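AcRAF (Thiomonas intermedia, PDB 4LOW) acts as a RuBisCO assembly factor in the alpha-carboxysome and has a pterin-4a-carbinolamine dehydratase-like fold. Local coordinates at residues 33-46 with 73-85. Numbering follows the deposited sequence. Where two conformers were deposited one is given.
Sequences FLDALAALSEETGQ and AERAFAARVDALA. With FMT (formic acid), chain F; FMT (formic acid), chain D.
The two helices on the antiparallel sheet of the pterin dehydratase-like fold meet where Leu40 and Phe77 interlock; the short segments 33-44 and 73-84 run nearly antiparallel (148°), their axes approaching to 10.1 Å. Leu40 is a knob in the hole formed by Phe77, Arg80, Val81 and Leu84. Its CD2 lies over one face of the Phe77 ring, 4.1 Å from the centroid and 24° off the normal, a CH-pi contact. Reciprocally, Leu84 is a knob among Phe33, Ala36, Leu37 and Leu40, with CD1 3.6 Å from Ala36 O. Phe33, its chi1 of 174° turning the ring away from the backbone N, brings CZ to 3.7 Å from Val81 CG1 and meets Val81 O with its ring edge. Beside the core, Thr44 CG2 lies over one face of the Arg80 guanidinium, toward its rim. At the helix end, Thr44 OG1 meets the Phe77 ring edge while accepting from Gln46 N (3.1 Å), an ST turn, and donating to Leu40 O. Gln46 NE2 donates a weak hydrogen bond to Ala73 O (3.3 Å), and one water donates to both Gln46 OE1 and Ala73 O. Leu37 and Val81 both touch Ile60 of strand 57-63, seating the pair on the sheet, as in the alpha+beta fold of pterin-4a-carbinolamine dehydratases.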
ATOM      1  N   PHE A  33      -5.794  -4.688  -9.106  1.00 17.86           N
ATOM      2  CA  PHE A  33      -6.310  -3.372  -8.701  1.00 17.64           C
ATOM      3  C   PHE A  33      -5.151  -2.440  -8.287  1.00 18.08           C
ATOM      4  O   PHE A  33      -5.113  -1.279  -8.682  1.00 17.61           O
ATOM      5  CB  PHE A  33      -7.310  -3.574  -7.570  1.00 18.30           C
ATOM      6  CG  PHE A  33      -7.808  -2.291  -6.983  1.00 18.08           C
ATOM      7  CD1 PHE A  33      -8.735  -1.503  -7.664  1.00 19.62           C
ATOM      8  CD2 PHE A  33      -7.448  -1.926  -5.709  1.00 18.54           C
ATOM      9  CE1 PHE A  33      -9.287  -0.366  -7.078  1.00 19.49           C
ATOM     10  CE2 PHE A  33      -8.017  -0.793  -5.114  1.00 20.29           C
ATOM     11  CZ  PHE A  33      -8.941  -0.028  -5.808  1.00 19.00           C
ATOM     12  N   LEU A  34      -4.195  -2.957  -7.488  1.00 18.11           N
ATOM     13  CA  LEU A  34      -3.050  -2.140  -7.087  1.00 17.41           C
ATOM     14  C   LEU A  34      -2.221  -1.662  -8.283  1.00 17.77           C
ATOM     15  O   LEU A  34      -1.791  -0.495  -8.335  1.00 18.51           O
ATOM     16  CB  LEU A  34      -2.152  -2.836  -6.057  1.00 18.52           C
ATOM     17  CG  LEU A  34      -2.787  -3.031  -4.689  1.00 18.40           C
ATOM     18  CD1 LEU A  34      -2.015  -4.087  -3.913  1.00 19.25           C
ATOM     19  CD2 LEU A  34      -2.730  -1.719  -3.868  1.00 19.76           C
ATOM     20  N   ASP A  35      -1.970  -2.561  -9.248  1.00 17.71           N
ATOM     21  CA  ASP A  35      -1.227  -2.134 -10.433  1.00 18.55           C
ATOM     22  C   ASP A  35      -2.007  -1.092 -11.248  1.00 19.71           C
ATOM     23  O   ASP A  35      -1.418  -0.121 -11.759  1.00 20.43           O
ATOM     24  CB  ASP A  35      -0.893  -3.353 -11.277  1.00 20.07           C
ATOM     25  CG  ASP A  35       0.195  -4.211 -10.669  1.00 18.83           C
ATOM     26  OD1 ASP A  35       1.216  -3.649 -10.216  1.00 21.19           O
ATOM     27  OD2 ASP A  35       0.106  -5.450 -10.794  1.00 20.58           O
ATOM     28  N   ALA A  36      -3.343  -1.255 -11.336  1.00 18.77           N
ATOM     29  CA  ALA A  36      -4.158  -0.279 -12.068  1.00 19.39           C
ATOM     30  C   ALA A  36      -4.203   1.081 -11.325  1.00 19.75           C
ATOM     31  O   ALA A  36      -4.165   2.161 -11.936  1.00 19.57           O
ATOM     32  CB  ALA A  36      -5.570  -0.806 -12.277  1.00 20.70           C
ATOM     33  N   LEU A  37      -4.187   1.055 -10.008  1.00 19.12           N
ATOM     34  CA  LEU A  37      -4.194   2.259  -9.200  1.00 19.65           C
ATOM     35  C   LEU A  37      -2.895   3.015  -9.422  1.00 20.66           C
ATOM     36  O   LEU A  37      -2.933   4.270  -9.535  1.00 22.66           O
ATOM     37  CB  LEU A  37      -4.438   1.839  -7.729  1.00 20.63           C
ATOM     38  CG  LEU A  37      -4.426   2.910  -6.640  1.00 23.03           C
ATOM     39  CD1 LEU A  37      -5.534   3.978  -6.849  1.00 24.31           C
ATOM     40  CD2 LEU A  37      -4.622   2.299  -5.273  1.00 23.92           C
ATOM     41  N   ALA A  38      -1.760   2.331  -9.508  1.00 20.75           N
ATOM     42  CA  ALA A  38      -0.509   3.016  -9.775  1.00 21.37           C
ATOM     43  C   ALA A  38      -0.592   3.687 -11.151  1.00 22.57           C
ATOM     44  O   ALA A  38      -0.215   4.870 -11.272  1.00 24.97           O
ATOM     45  CB  ALA A  38       0.617   2.010  -9.750  1.00 22.59           C
ATOM     46  N   ALA A  39      -1.130   2.994 -12.173  1.00 22.32           N
ATOM     47  CA  ALA A  39      -1.253   3.585 -13.498  1.00 22.49           C
ATOM     48  C   ALA A  39      -2.137   4.827 -13.468  1.00 24.69           C
ATOM     49  O   ALA A  39      -1.806   5.835 -14.111  1.00 24.37           O
ATOM     50  CB  ALA A  39      -1.793   2.548 -14.495  1.00 23.44           C
ATOM     51  N   LEU A  40      -3.228   4.785 -12.710  1.00 22.27           N
ATOM     52  CA  LEU A  40      -4.127   5.926 -12.580  1.00 21.68           C
ATOM     53  C   LEU A  40      -3.429   7.143 -11.961  1.00 24.96           C
ATOM     54  O   LEU A  40      -3.615   8.270 -12.442  1.00 25.47           O
ATOM     55  CB  LEU A  40      -5.329   5.520 -11.729  1.00 21.74           C
ATOM     56  CG  LEU A  40      -6.286   6.680 -11.413  1.00 23.38           C
ATOM     57  CD1 LEU A  40      -6.949   7.218 -12.690  1.00 25.24           C
ATOM     58  CD2 LEU A  40      -7.315   6.232 -10.457  1.00 25.35           C
ATOM     59  N   SER A  41      -2.662   6.948 -10.912  1.00 24.59           N
ATOM     60  CA  SER A  41      -1.951   8.024 -10.231  1.00 25.58           C
ATOM     61  C   SER A  41      -0.969   8.684 -11.134  1.00 28.96           C
ATOM     62  O   SER A  41      -0.814   9.921 -11.123  1.00 29.48           O
ATOM     63  CB  SER A  41      -1.235   7.481  -8.996  1.00 28.21           C
ATOM     64  OG  SER A  41      -2.115   7.563  -7.897  1.00 38.86           O
ATOM     65  N   GLU A  42      -0.303   7.888 -11.959  1.00 26.01           N
ATOM     66  CA  GLU A  42       0.677   8.427 -12.901  1.00 27.49           C
ATOM     67  C   GLU A  42      -0.036   9.188 -14.023  1.00 31.12           C
ATOM     68  O   GLU A  42       0.439  10.258 -14.427  1.00 31.31           O
ATOM     69  CB  GLU A  42       1.523   7.289 -13.473  1.00 29.37           C
ATOM     70  CG  GLU A  42       2.414   6.636 -12.430  1.00 31.75           C
ATOM     71  CD  GLU A  42       2.735   5.176 -12.669  1.00 46.74           C
ATOM     72  OE1 GLU A  42       2.430   4.669 -13.776  1.00 39.39           O
ATOM     73  OE2 GLU A  42       3.265   4.530 -11.733  1.00 34.85           O
ATOM     74  N   GLU A  43      -1.182   8.664 -14.503  1.00 27.61           N
ATOM     75  CA  GLU A  43      -1.984   9.287 -15.560  0.50 27.12           C
ATOM     76  C   GLU A  43      -2.456  10.677 -15.170  1.00 31.89           C
ATOM     77  O   GLU A  43      -2.457  11.607 -15.989  1.00 32.27           O
ATOM     78  CB  GLU A  43      -3.224   8.411 -15.859  0.50 27.23           C
ATOM     79  CG  GLU A  43      -3.970   8.824 -17.123  0.50 30.70           C
ATOM     80  CD  GLU A  43      -3.133   8.657 -18.374  0.50 26.67           C
ATOM     81  OE1 GLU A  43      -2.220   7.793 -18.366  0.50 23.20           O
ATOM     82  OE2 GLU A  43      -3.387   9.383 -19.361  0.50 24.94           O
ATOM     83  N   THR A  44      -2.918  10.803 -13.941  1.00 28.79           N
ATOM     84  CA  THR A  44      -3.506  12.028 -13.391  1.00 29.43           C
ATOM     85  C   THR A  44      -2.507  12.940 -12.699  1.00 34.54           C
ATOM     86  O   THR A  44      -2.802  14.128 -12.516  1.00 34.20           O
ATOM     87  CB  THR A  44      -4.611  11.640 -12.409  1.00 30.07           C
ATOM     88  OG1 THR A  44      -4.009  10.895 -11.340  1.00 30.52           O
ATOM     89  CG2 THR A  44      -5.732  10.834 -13.052  1.00 30.22           C
ATOM     90  N   GLY A  45      -1.370  12.379 -12.270  1.00 31.92           N
ATOM     91  CA  GLY A  45      -0.385  13.099 -11.464  1.00 32.72           C
ATOM     92  C   GLY A  45      -0.935  13.295 -10.054  1.00 36.56           C
ATOM     93  O   GLY A  45      -0.388  14.082  -9.269  1.00 38.93           O
ATOM     94  N   GLN A  46      -2.031  12.565  -9.707  1.00 29.91           N
ATOM     95  CA  GLN A  46      -2.687  12.662  -8.404  1.00 28.73           C
ATOM     96  C   GLN A  46      -2.355  11.399  -7.661  1.00 32.34           C
ATOM     97  O   GLN A  46      -2.504  10.303  -8.193  1.00 33.08           O
ATOM     98  CB  GLN A  46      -4.222  12.810  -8.518  1.00 30.29           C
ATOM     99  CG  GLN A  46      -4.707  14.139  -9.094  1.00 33.98           C
ATOM    100  CD  GLN A  46      -6.194  14.081  -9.359  1.00 50.66           C
ATOM    101  OE1 GLN A  46      -6.639  13.680 -10.437  1.00 50.85           O
ATOM    102  NE2 GLN A  46      -6.994  14.375  -8.344  1.00 41.52           N
ATOM    103  N   ALA A  73     -11.947  17.558  -7.957  1.00 27.16           N
ATOM    104  CA  ALA A  73     -10.786  16.850  -8.494  1.00 27.53           C
ATOM    105  C   ALA A  73     -10.548  15.586  -7.658  1.00 29.32           C
ATOM    106  O   ALA A  73     -10.299  14.519  -8.223  1.00 26.62           O
ATOM    107  CB  ALA A  73      -9.542  17.735  -8.481  1.00 30.60           C
ATOM    108  N   GLU A  74     -10.696  15.682  -6.311  1.00 26.58           N
ATOM    109  CA  GLU A  74     -10.520  14.541  -5.400  1.00 25.66           C
ATOM    110  C   GLU A  74     -11.650  13.541  -5.574  1.00 23.96           C
ATOM    111  O   GLU A  74     -11.407  12.342  -5.659  1.00 22.24           O
ATOM    112  CB  GLU A  74     -10.442  14.985  -3.938  1.00 28.13           C
ATOM    113  CG  GLU A  74      -9.249  15.878  -3.657  1.00 32.29           C
ATOM    114  CD  GLU A  74      -9.537  17.369  -3.728  1.00 43.38           C
ATOM    115  OE1 GLU A  74     -10.162  17.838  -4.706  1.00 40.32           O
ATOM    116  OE2 GLU A  74      -9.145  18.070  -2.774  1.00 51.70           O
ATOM    117  N   ARG A  75     -12.893  14.054  -5.736  1.00 23.08           N
ATOM    118  CA  ARG A  75     -14.018  13.147  -5.949  1.00 21.97           C
ATOM    119  C   ARG A  75     -13.929  12.462  -7.307  1.00 21.27           C
ATOM    120  O   ARG A  75     -14.348  11.309  -7.433  1.00 21.41           O
ATOM    121  CB  ARG A  75     -15.353  13.880  -5.788  1.00 22.56           C
ATOM    122  CG  ARG A  75     -15.528  14.478  -4.410  1.00 25.31           C
ATOM    123  CD  ARG A  75     -16.930  15.023  -4.194  1.00 28.99           C
ATOM    124  NE  ARG A  75     -17.025  15.670  -2.884  1.00 35.97           N
ATOM    125  CZ  ARG A  75     -17.198  15.031  -1.728  1.00 52.51           C
ATOM    126  NH1 ARG A  75     -17.313  13.708  -1.701  1.00 37.23           N
ATOM    127  NH2 ARG A  75     -17.258  15.711  -0.592  1.00 50.72           N
ATOM    128  N   ALA A  76     -13.410  13.164  -8.336  1.00 22.33           N
ATOM    129  CA  ALA A  76     -13.284  12.509  -9.653  1.00 22.35           C
ATOM    130  C   ALA A  76     -12.227  11.409  -9.606  1.00 22.35           C
ATOM    131  O   ALA A  76     -12.408  10.351 -10.221  1.00 21.28           O
ATOM    132  CB  ALA A  76     -12.943  13.534 -10.725  1.00 24.45           C
ATOM    133  N   PHE A  77     -11.156  11.630  -8.821  1.00 22.62           N
ATOM    134  CA  PHE A  77     -10.135  10.589  -8.656  1.00 21.17           C
ATOM    135  C   PHE A  77     -10.740   9.362  -7.970  1.00 21.82           C
ATOM    136  O   PHE A  77     -10.598   8.233  -8.436  1.00 20.58           O
ATOM    137  CB  PHE A  77      -8.940  11.144  -7.851  1.00 23.07           C
ATOM    138  CG  PHE A  77      -7.785  10.170  -7.770  1.00 23.19           C
ATOM    139  CD1 PHE A  77      -7.719   9.234  -6.751  1.00 23.39           C
ATOM    140  CD2 PHE A  77      -6.788  10.175  -8.737  1.00 23.81           C
ATOM    141  CE1 PHE A  77      -6.661   8.308  -6.691  1.00 24.39           C
ATOM    142  CE2 PHE A  77      -5.714   9.269  -8.662  1.00 25.34           C
ATOM    143  CZ  PHE A  77      -5.676   8.328  -7.662  1.00 23.98           C
ATOM    144  N   ALA A  78     -11.512   9.615  -6.904  1.00 20.45           N
ATOM    145  CA  ALA A  78     -12.203   8.562  -6.189  1.00 20.03           C
ATOM    146  C   ALA A  78     -13.114   7.746  -7.117  1.00 20.01           C
ATOM    147  O   ALA A  78     -13.124   6.516  -7.063  1.00 19.01           O
ATOM    148  CB  ALA A  78     -12.991   9.156  -5.033  1.00 21.05           C
ATOM    149  N   ALA A  79     -13.862   8.412  -8.005  1.00 20.33           N
ATOM    150  CA  ALA A  79     -14.737   7.699  -8.917  1.00 20.42           C
ATOM    151  C   ALA A  79     -13.939   6.871  -9.938  1.00 21.40           C
ATOM    152  O   ALA A  79     -14.376   5.801 -10.327  1.00 20.56           O
ATOM    153  CB  ALA A  79     -15.637   8.694  -9.649  1.00 21.43           C
ATOM    154  N   ARG A  80     -12.796   7.351 -10.387  0.50 19.49           N
ATOM    155  CA  ARG A  80     -12.014   6.518 -11.305  0.50 19.48           C
ATOM    156  C   ARG A  80     -11.452   5.298 -10.550  0.50 21.22           C
ATOM    157  O   ARG A  80     -11.450   4.186 -11.115  0.50 18.81           O
ATOM    158  CB  ARG A  80     -10.934   7.322 -12.010  0.50 19.88           C
ATOM    159  CG  ARG A  80     -11.512   8.249 -13.086  0.50 21.80           C
ATOM    160  CD  ARG A  80     -10.555   9.353 -13.424  0.50 25.74           C
ATOM    161  NE  ARG A  80      -9.527   8.919 -14.357  0.50 30.14           N
ATOM    162  CZ  ARG A  80      -8.709   9.755 -14.986  0.50 40.02           C
ATOM    163  NH1 ARG A  80      -8.817  11.067 -14.799  0.50 29.66           N
ATOM    164  NH2 ARG A  80      -7.789   9.292 -15.813  0.50 28.06           N
ATOM    165  N   VAL A  81     -11.067   5.465  -9.241  1.00 19.97           N
ATOM    166  CA  VAL A  81     -10.619   4.307  -8.451  1.00 18.97           C
ATOM    167  C   VAL A  81     -11.769   3.294  -8.367  1.00 21.29           C
ATOM    168  O   VAL A  81     -11.558   2.094  -8.614  1.00 21.18           O
ATOM    169  CB  VAL A  81     -10.187   4.729  -7.063  1.00 20.21           C
ATOM    170  CG1 VAL A  81      -9.930   3.511  -6.180  1.00 20.77           C
ATOM    171  CG2 VAL A  81      -8.953   5.595  -7.121  1.00 20.34           C
ATOM    172  N   ASP A  82     -13.021   3.760  -8.107  1.00 20.76           N
ATOM    173  CA  ASP A  82     -14.165   2.847  -8.081  1.00 21.25           C
ATOM    174  C   ASP A  82     -14.305   2.092  -9.411  1.00 23.11           C
ATOM    175  O   ASP A  82     -14.597   0.891  -9.409  1.00 23.35           O
ATOM    176  CB  ASP A  82     -15.454   3.617  -7.819  1.00 21.82           C
ATOM    177  CG  ASP A  82     -15.603   4.113  -6.413  1.00 23.85           C
ATOM    178  OD1 ASP A  82     -14.773   3.753  -5.568  1.00 22.78           O
ATOM    179  OD2 ASP A  82     -16.542   4.879  -6.166  1.00 28.65           O
ATOM    180  N   ALA A  83     -14.089   2.782 -10.546  1.00 21.43           N
ATOM    181  CA  ALA A  83     -14.218   2.124 -11.838  1.00 22.68           C
ATOM    182  C   ALA A  83     -13.139   1.064 -12.033  1.00 25.13           C
ATOM    183  O   ALA A  83     -13.411   0.065 -12.711  1.00 25.89           O
ATOM    184  CB  ALA A  83     -14.154   3.141 -12.970  1.00 24.38           C
ATOM    185  N   LEU A  84     -11.934   1.243 -11.449  1.00 22.39           N
ATOM    186  CA  LEU A  84     -10.892   0.223 -11.546  1.00 22.94           C
ATOM    187  C   LEU A  84     -11.293  -1.018 -10.760  1.00 25.64           C
ATOM    188  O   LEU A  84     -10.871  -2.127 -11.109  1.00 26.61           O
ATOM    189  CB  LEU A  84      -9.557   0.726 -10.991  1.00 24.21           C
ATOM    190  CG  LEU A  84      -8.923   1.946 -11.673  1.00 28.47           C
ATOM    191  CD1 LEU A  84      -7.655   2.365 -10.936  1.00 30.10           C
ATOM    192  CD2 LEU A  84      -8.646   1.690 -13.152  1.00 30.31           C
ATOM    193  N   ALA A  85     -12.053  -0.849  -9.679  1.00 25.36           N
ATOM    194  CA  ALA A  85     -12.525  -1.961  -8.851  1.00 26.80           C
ATOM    195  C   ALA A  85     -13.783  -2.652  -9.433  1.00 36.01           C
ATOM    196  O   ALA A  85     -14.247  -3.638  -8.846  1.00 40.55           O
ATOM    197  CB  ALA A  85     -12.806  -1.471  -7.446  1.00 27.07           C
TER
HETATM  198  C   FMT F 104     -16.788  10.439  -4.741  1.00 40.64           C
HETATM  199  O1  FMT F 104     -16.720  10.312  -5.983  1.00 38.20           O
HETATM  200  O2  FMT F 104     -17.540  11.497  -4.284  1.00 40.49           O
HETATM  201  C   FMT D 102     -10.750  20.597  -6.327  1.00 53.63           C
HETATM  202  O1  FMT D 102      -9.530  20.450  -6.355  1.00 53.66           O
HETATM  203  O2  FMT D 102     -11.412  20.576  -7.542  1.00 50.61           O
HETATM  204  O   HOH W   1      -9.268  14.390 -10.808  1.00 38.64           O